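Local coordinates for CARDB domain-containing protein (Pyrococcus furiosus, PDB 3IDU) that is of unknown function but binds two manganese ions through its CARDB domain, an all-beta module of a longer archaeal protein, at residues 17-22 with 94-99; 3-8 with 40-45. All blocks are in the same frame, centred on the assembly; numbering follows the deposited sequence.

Interaction 1. Residues 17-22 with 94-99; sequences PDLTVE and ATVDEE. With MN (manganese (II) ion), chain C; MN (manganese (II) ion), chain D.
The core between the two sheets of the CARDB beta-sandwich, at the end that carries the two-manganese site, is where L19 and V21 of strand 19-22 meet V96 and D97 at the end of strand 94-96. The strands run nearly antiparallel, at 168° with axes 6.6 Å apart, and the contact is mainly one of side chains, with no backbone pairing between them. V21 CG1, anti to its carbonyl carbon (chi1 -69°), presses against V96, 3.4 Å from V96 CG1, a close contact for two methyl carbons; the two side chains run antiparallel alongside one another. V21 CG2 instead rests 3.5 Å from the backbone oxygen A94 O. Next along, L19 CB lies 3.8 Å from V96 CG1, while the tip of L19 runs roughly perpendicular to D97, CD1 being 3.9 Å from D97 CB.

Each segment also supplies ligands to one manganese. D18 OD1 (2.3 Å) and L19 O bind the first, with E104, N106, N109 and N110. D97 CG, opposite the backbone N (chi1 -172°), carries the carboxylate away from L19 to the second, which OD2 binds at 2.3 Å; N100, V102, E104, E107 and a water that also donates to D97 O are its other ligands. D97 also has a polar partner in T101. V41 of strand 35-43 packs on V21 and V96, and A112 of strand 111-118 touches V21 and A94.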
loop_
_atom_site.group_PDB
_atom_site.type_symbol
_atom_site.label_atom_id
_atom_site.label_comp_id
_atom_site.label_asym_id
_atom_site.label_seq_id
_atom_site.Cartn_x
_atom_site.Cartn_y
_atom_site.Cartn_z
ATOM N N PRO A 17 -2.109 -16.022 6.264
ATOM C CA PRO A 17 -1.266 -14.897 5.873
ATOM C C PRO A 17 -2.024 -13.659 6.360
ATOM O O PRO A 17 -3.143 -13.778 6.858
ATOM C CB PRO A 17 -1.242 -14.997 4.341
ATOM C CG PRO A 17 -2.596 -15.558 4.016
ATOM C CD PRO A 17 -2.808 -16.607 5.105
ATOM N N ASP A 18 -1.406 -12.489 6.273
ATOM C CA ASP A 18 -2.095 -11.251 6.620
ATOM C C ASP A 18 -1.426 -10.130 5.865
ATOM O O ASP A 18 -0.348 -9.662 6.226
ATOM C CB ASP A 18 -2.089 -10.917 8.116
ATOM C CG ASP A 18 -2.944 -9.685 8.420
ATOM O OD1 ASP A 18 -3.599 -9.191 7.478
ATOM O OD2 ASP A 18 -2.976 -9.206 9.575
ATOM N N LEU A 19 -2.086 -9.718 4.800
ATOM C CA LEU A 19 -1.588 -8.665 3.948
ATOM C C LEU A 19 -1.919 -7.293 4.500
ATOM O O LEU A 19 -3.012 -7.064 5.003
ATOM C CB LEU A 19 -2.207 -8.823 2.566
ATOM C CG LEU A 19 -1.881 -10.153 1.896
ATOM C CD1 LEU A 19 -2.831 -10.407 0.735
ATOM C CD2 LEU A 19 -0.436 -10.123 1.414
ATOM N N THR A 20 -0.966 -6.377 4.397
ATOM C CA THR A 20 -1.177 -5.017 4.862
ATOM C C THR A 20 -0.446 -4.069 3.919
ATOM O O THR A 20 0.477 -4.476 3.214
ATOM C CB THR A 20 -0.642 -4.818 6.295
ATOM O OG1 THR A 20 -1.198 -3.615 6.843
ATOM C CG2 THR A 20 0.869 -4.701 6.283
ATOM N N VAL A 21 -0.860 -2.809 3.906
ATOM C CA VAL A 21 -0.231 -1.812 3.046
ATOM C C VAL A 21 -0.071 -0.476 3.757
ATOM O O VAL A 21 -0.870 -0.114 4.623
ATOM C CB VAL A 21 -1.048 -1.564 1.759
ATOM C CG1 VAL A 21 -0.998 -2.779 0.859
ATOM C CG2 VAL A 21 -2.486 -1.217 2.118
ATOM N N GLU A 22 0.973 0.253 3.374
ATOM C CA GLU A 22 1.260 1.562 3.942
ATOM C C GLU A 22 1.911 2.393 2.843
ATOM O O GLU A 22 2.699 1.876 2.051
ATOM C CB GLU A 22 2.225 1.442 5.123
ATOM C CG GLU A 22 2.079 2.553 6.151
ATOM C CD GLU A 22 3.300 2.694 7.045
ATOM O OE1 GLU A 22 3.909 1.664 7.392
ATOM O OE2 GLU A 22 3.642 3.837 7.404
ATOM N N ALA A 94 -4.101 3.044 -1.160
ATOM C CA ALA A 94 -3.371 1.875 -1.610
ATOM C C ALA A 94 -4.142 0.688 -1.058
ATOM O O ALA A 94 -4.580 0.705 0.092
ATOM C CB ALA A 94 -1.949 1.890 -1.070
ATOM N N THR A 95 -4.339 -0.331 -1.883
ATOM C CA THR A 95 -5.068 -1.509 -1.436
ATOM C C THR A 95 -4.346 -2.782 -1.835
ATOM O O THR A 95 -3.629 -2.818 -2.835
ATOM C CB THR A 95 -6.482 -1.577 -2.052
ATOM O OG1 THR A 95 -6.382 -1.876 -3.452
ATOM C CG2 THR A 95 -7.207 -0.248 -1.882
ATOM N N VAL A 96 -4.538 -3.829 -1.044
ATOM C CA VAL A 96 -3.947 -5.118 -1.356
ATOM C C VAL A 96 -5.068 -6.146 -1.199
ATOM O O VAL A 96 -5.862 -6.082 -0.262
ATOM C CB VAL A 96 -2.727 -5.425 -0.453
ATOM C CG1 VAL A 96 -3.131 -5.437 1.012
ATOM C CG2 VAL A 96 -2.111 -6.758 -0.856
ATOM N N ASP A 97 -5.132 -7.075 -2.149
ATOM C CA ASP A 97 -6.178 -8.089 -2.198
ATOM C C ASP A 97 -7.550 -7.447 -2.063
ATOM O O ASP A 97 -8.386 -7.895 -1.279
ATOM C CB ASP A 97 -6.023 -9.155 -1.113
ATOM C CG ASP A 97 -7.007 -10.299 -1.302
ATOM O OD1 ASP A 97 -7.331 -10.590 -2.472
ATOM O OD2 ASP A 97 -7.449 -10.911 -0.307
ATOM N N GLU A 98 -7.782 -6.398 -2.837
ATOM C CA GLU A 98 -9.055 -5.705 -2.786
ATOM C C GLU A 98 -10.213 -6.624 -3.166
ATOM O O GLU A 98 -11.329 -6.447 -2.680
ATOM C CB GLU A 98 -9.022 -4.493 -3.714
ATOM C CG GLU A 98 -9.993 -3.409 -3.321
ATOM C CD GLU A 98 -9.949 -2.233 -4.268
ATOM O OE1 GLU A 98 -8.833 -1.816 -4.648
ATOM O OE2 GLU A 98 -11.028 -1.720 -4.623
ATOM N N GLU A 99 -9.947 -7.604 -4.033
ATOM C CA GLU A 99 -10.980 -8.551 -4.474
ATOM C C GLU A 99 -11.176 -9.657 -3.443
ATOM O O GLU A 99 -11.993 -10.559 -3.626
ATOM C CB GLU A 99 -10.593 -9.183 -5.813
ATOM C CG GLU A 99 -9.186 -9.754 -5.837
ATOM C CD GLU A 99 -8.161 -8.752 -6.339
ATOM O OE1 GLU A 99 -8.184 -8.447 -7.553
ATOM O OE2 GLU A 99 -7.342 -8.266 -5.527
HETATM MN MN MN C . -4.850 -7.938 5.941
HETATM MN MN MN D . -7.990 -10.926 1.889
HETATM O O HOH W 1 -8.742 -8.828 1.199
#

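Interaction 2. Residues 3-8 with 40-45; sequences DYDKLS and HVKNLG
A type I beta turn from D5 to S8, closed by S8 N to D5 O at 2.8 Å and D5 N to S8 O, lies beside the end of strand 40-43, its S8 CA 7.1 Å from L44 CA. The apolar part of the contact is made by L44, whose CG stands anti to its carbonyl carbon (chi1 -49°) and whose two methyl groups divide between neighbouring residues of the turn. CD2 meets the S8 side chain, 3.6 Å from OG and slightly farther from CB, while CD1 approaches the backbone oxygen L7 O at 3.7 Å.

The polar part belongs to K42, whose side chain extends from the strand toward D3 and D5. Its NZ stays 4.3 Å from D5 OD1, beyond a salt bridge, and the link is made by a water that accepts from K42 NZ at 2.6 Å and donates to D5 OD1 at 2.9 Å. D3 brings a second carboxylate near the ammonium group without touching it, so the acidic surroundings probably help to keep the lysine charged; E75 adds a long, weak ion pair. At the last residue of the strand, N43 OD1 accepts from G45 N in an Asx turn, the donor standing above the carbonyl plane, and also from D18 N.

The N-terminal loop thus lies on the outer face of the three-stranded sheet, over strands 19-24 and 35-43, which pair with each other; L7 packs there on T20 and E22. The inward-facing V41 packs on K76 of strand 75-82.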
loop_
_atom_site.group_PDB
_atom_site.type_symbol
_atom_site.label_atom_id
_atom_site.label_comp_id
_atom_site.label_asym_id
_atom_site.label_seq_id
_atom_site.Cartn_x
_atom_site.Cartn_y
_atom_site.Cartn_z
ATOM N N ASP A 3 9.941 -6.918 13.347
ATOM C CA ASP A 3 9.299 -5.632 13.111
ATOM C C ASP A 3 7.910 -5.558 13.742
ATOM O O ASP A 3 7.064 -6.425 13.520
ATOM C CB ASP A 3 9.192 -5.363 11.605
ATOM C CG ASP A 3 10.103 -4.239 11.147
ATOM O OD1 ASP A 3 9.962 -3.112 11.672
ATOM O OD2 ASP A 3 10.953 -4.477 10.261
ATOM N N TYR A 4 7.690 -4.519 14.540
ATOM C CA TYR A 4 6.404 -4.292 15.188
ATOM C C TYR A 4 6.141 -2.795 15.250
ATOM O O TYR A 4 7.005 -2.027 15.671
ATOM C CB TYR A 4 6.381 -4.872 16.606
ATOM C CG TYR A 4 6.405 -6.380 16.651
ATOM C CD1 TYR A 4 5.382 -7.132 16.073
ATOM C CD2 TYR A 4 7.460 -7.057 17.253
ATOM C CE1 TYR A 4 5.414 -8.524 16.091
ATOM C CE2 TYR A 4 7.500 -8.445 17.276
ATOM C CZ TYR A 4 6.477 -9.172 16.694
ATOM O OH TYR A 4 6.528 -10.547 16.713
ATOM N N ASP A 5 4.951 -2.396 14.807
ATOM C CA ASP A 5 4.533 -0.995 14.813
ATOM C C ASP A 5 3.011 -0.936 14.931
ATOM O O ASP A 5 2.363 -1.974 15.079
ATOM C CB ASP A 5 5.025 -0.276 13.547
ATOM C CG ASP A 5 4.526 -0.917 12.260
ATOM O OD1 ASP A 5 5.031 -0.533 11.182
ATOM O OD2 ASP A 5 3.636 -1.788 12.314
ATOM N N LYS A 6 2.431 0.260 14.877
ATOM C CA LYS A 6 0.980 0.377 15.018
ATOM C C LYS A 6 0.201 -0.311 13.905
ATOM O O LYS A 6 -1.031 -0.349 13.930
ATOM C CB LYS A 6 0.552 1.850 15.116
ATOM C CG LYS A 6 0.408 2.600 13.799
ATOM C CD LYS A 6 1.737 3.027 13.217
ATOM C CE LYS A 6 1.523 4.009 12.067
ATOM N NZ LYS A 6 2.806 4.448 11.440
ATOM N N LEU A 7 0.917 -0.856 12.930
ATOM C CA LEU A 7 0.277 -1.551 11.819
ATOM C C LEU A 7 0.680 -3.025 11.843
ATOM O O LEU A 7 0.234 -3.819 11.012
ATOM C CB LEU A 7 0.701 -0.918 10.491
ATOM C CG LEU A 7 -0.016 -1.408 9.233
ATOM C CD1 LEU A 7 -1.488 -1.007 9.292
ATOM C CD2 LEU A 7 0.646 -0.808 8.004
ATOM N N SER A 8 1.520 -3.383 12.809
ATOM C CA SER A 8 1.999 -4.752 12.941
ATOM C C SER A 8 2.089 -5.222 14.389
ATOM O O SER A 8 2.921 -4.736 15.159
ATOM C CB SER A 8 3.375 -4.887 12.289
ATOM O OG SER A 8 3.922 -6.174 12.530
ATOM N N HIS A 40 4.507 0.183 0.891
ATOM C CA HIS A 40 5.077 -0.908 1.671
ATOM C C HIS A 40 4.015 -1.986 1.868
ATOM O O HIS A 40 3.041 -1.779 2.588
ATOM C CB HIS A 40 5.555 -0.393 3.034
ATOM C CG HIS A 40 6.727 0.536 2.950
ATOM N ND1 HIS A 40 7.926 0.279 3.578
ATOM C CD2 HIS A 40 6.893 1.703 2.283
ATOM C CE1 HIS A 40 8.783 1.247 3.299
ATOM N NE2 HIS A 40 8.181 2.123 2.515
ATOM N N VAL A 41 4.201 -3.129 1.214
ATOM C CA VAL A 41 3.250 -4.234 1.322
ATOM C C VAL A 41 3.902 -5.336 2.150
ATOM O O VAL A 41 5.027 -5.756 1.870
ATOM C CB VAL A 41 2.846 -4.761 -0.083
ATOM C CG1 VAL A 41 4.055 -5.351 -0.794
ATOM C CG2 VAL A 41 1.733 -5.791 0.040
ATOM N N LYS A 42 3.202 -5.798 3.183
ATOM C CA LYS A 42 3.758 -6.826 4.050
ATOM C C LYS A 42 2.814 -7.994 4.273
ATOM O O LYS A 42 1.599 -7.863 4.130
ATOM C CB LYS A 42 4.108 -6.209 5.410
ATOM C CG LYS A 42 4.798 -4.855 5.295
ATOM C CD LYS A 42 4.900 -4.124 6.624
ATOM C CE LYS A 42 5.982 -4.711 7.514
ATOM N NZ LYS A 42 6.239 -3.846 8.713
ATOM N N ASN A 43 3.394 -9.141 4.602
ATOM C CA ASN A 43 2.621 -10.329 4.928
ATOM C C ASN A 43 3.033 -10.613 6.360
ATOM O O ASN A 43 4.131 -11.105 6.607
ATOM C CB ASN A 43 2.994 -11.524 4.052
ATOM C CG ASN A 43 2.222 -12.776 4.431
ATOM O OD1 ASN A 43 1.351 -12.741 5.305
ATOM N ND2 ASN A 43 2.529 -13.888 3.768
ATOM N N LEU A 44 2.163 -10.281 7.305
ATOM C CA LEU A 44 2.461 -10.493 8.715
ATOM C C LEU A 44 2.250 -11.940 9.141
ATOM O O LEU A 44 2.653 -12.323 10.237
ATOM C CB LEU A 44 1.571 -9.593 9.571
ATOM C CG LEU A 44 1.508 -8.118 9.176
ATOM C CD1 LEU A 44 0.481 -7.396 10.040
ATOM C CD2 LEU A 44 2.879 -7.486 9.320
ATOM N N GLY A 45 1.628 -12.731 8.269
ATOM C CA GLY A 45 1.331 -14.119 8.589
ATOM C C GLY A 45 2.413 -15.161 8.375
ATOM O O GLY A 45 3.477 -14.869 7.833
HETATM O O HOH W 2 4.059 -2.666 9.552
#

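The two contacts meet at strand 19-24: interaction 1 joins it to the other sheet, and interaction 2 sets the N-terminal loop against the strand beside it. Backbone bonds tie them together, E22 O with H40 N and D18 O with L44 N. Interaction 1 is wholly buried, its aliphatic packing passing at one end into metal ligands. Interaction 2 is a surface contact with a smaller interface, where a leucine contact and a separate water-bridged lysine-aspartate pair lie side by side. L44 relates it to the metal site indirectly, for its side chain touches D18 and lies about 7 Å from a manganese.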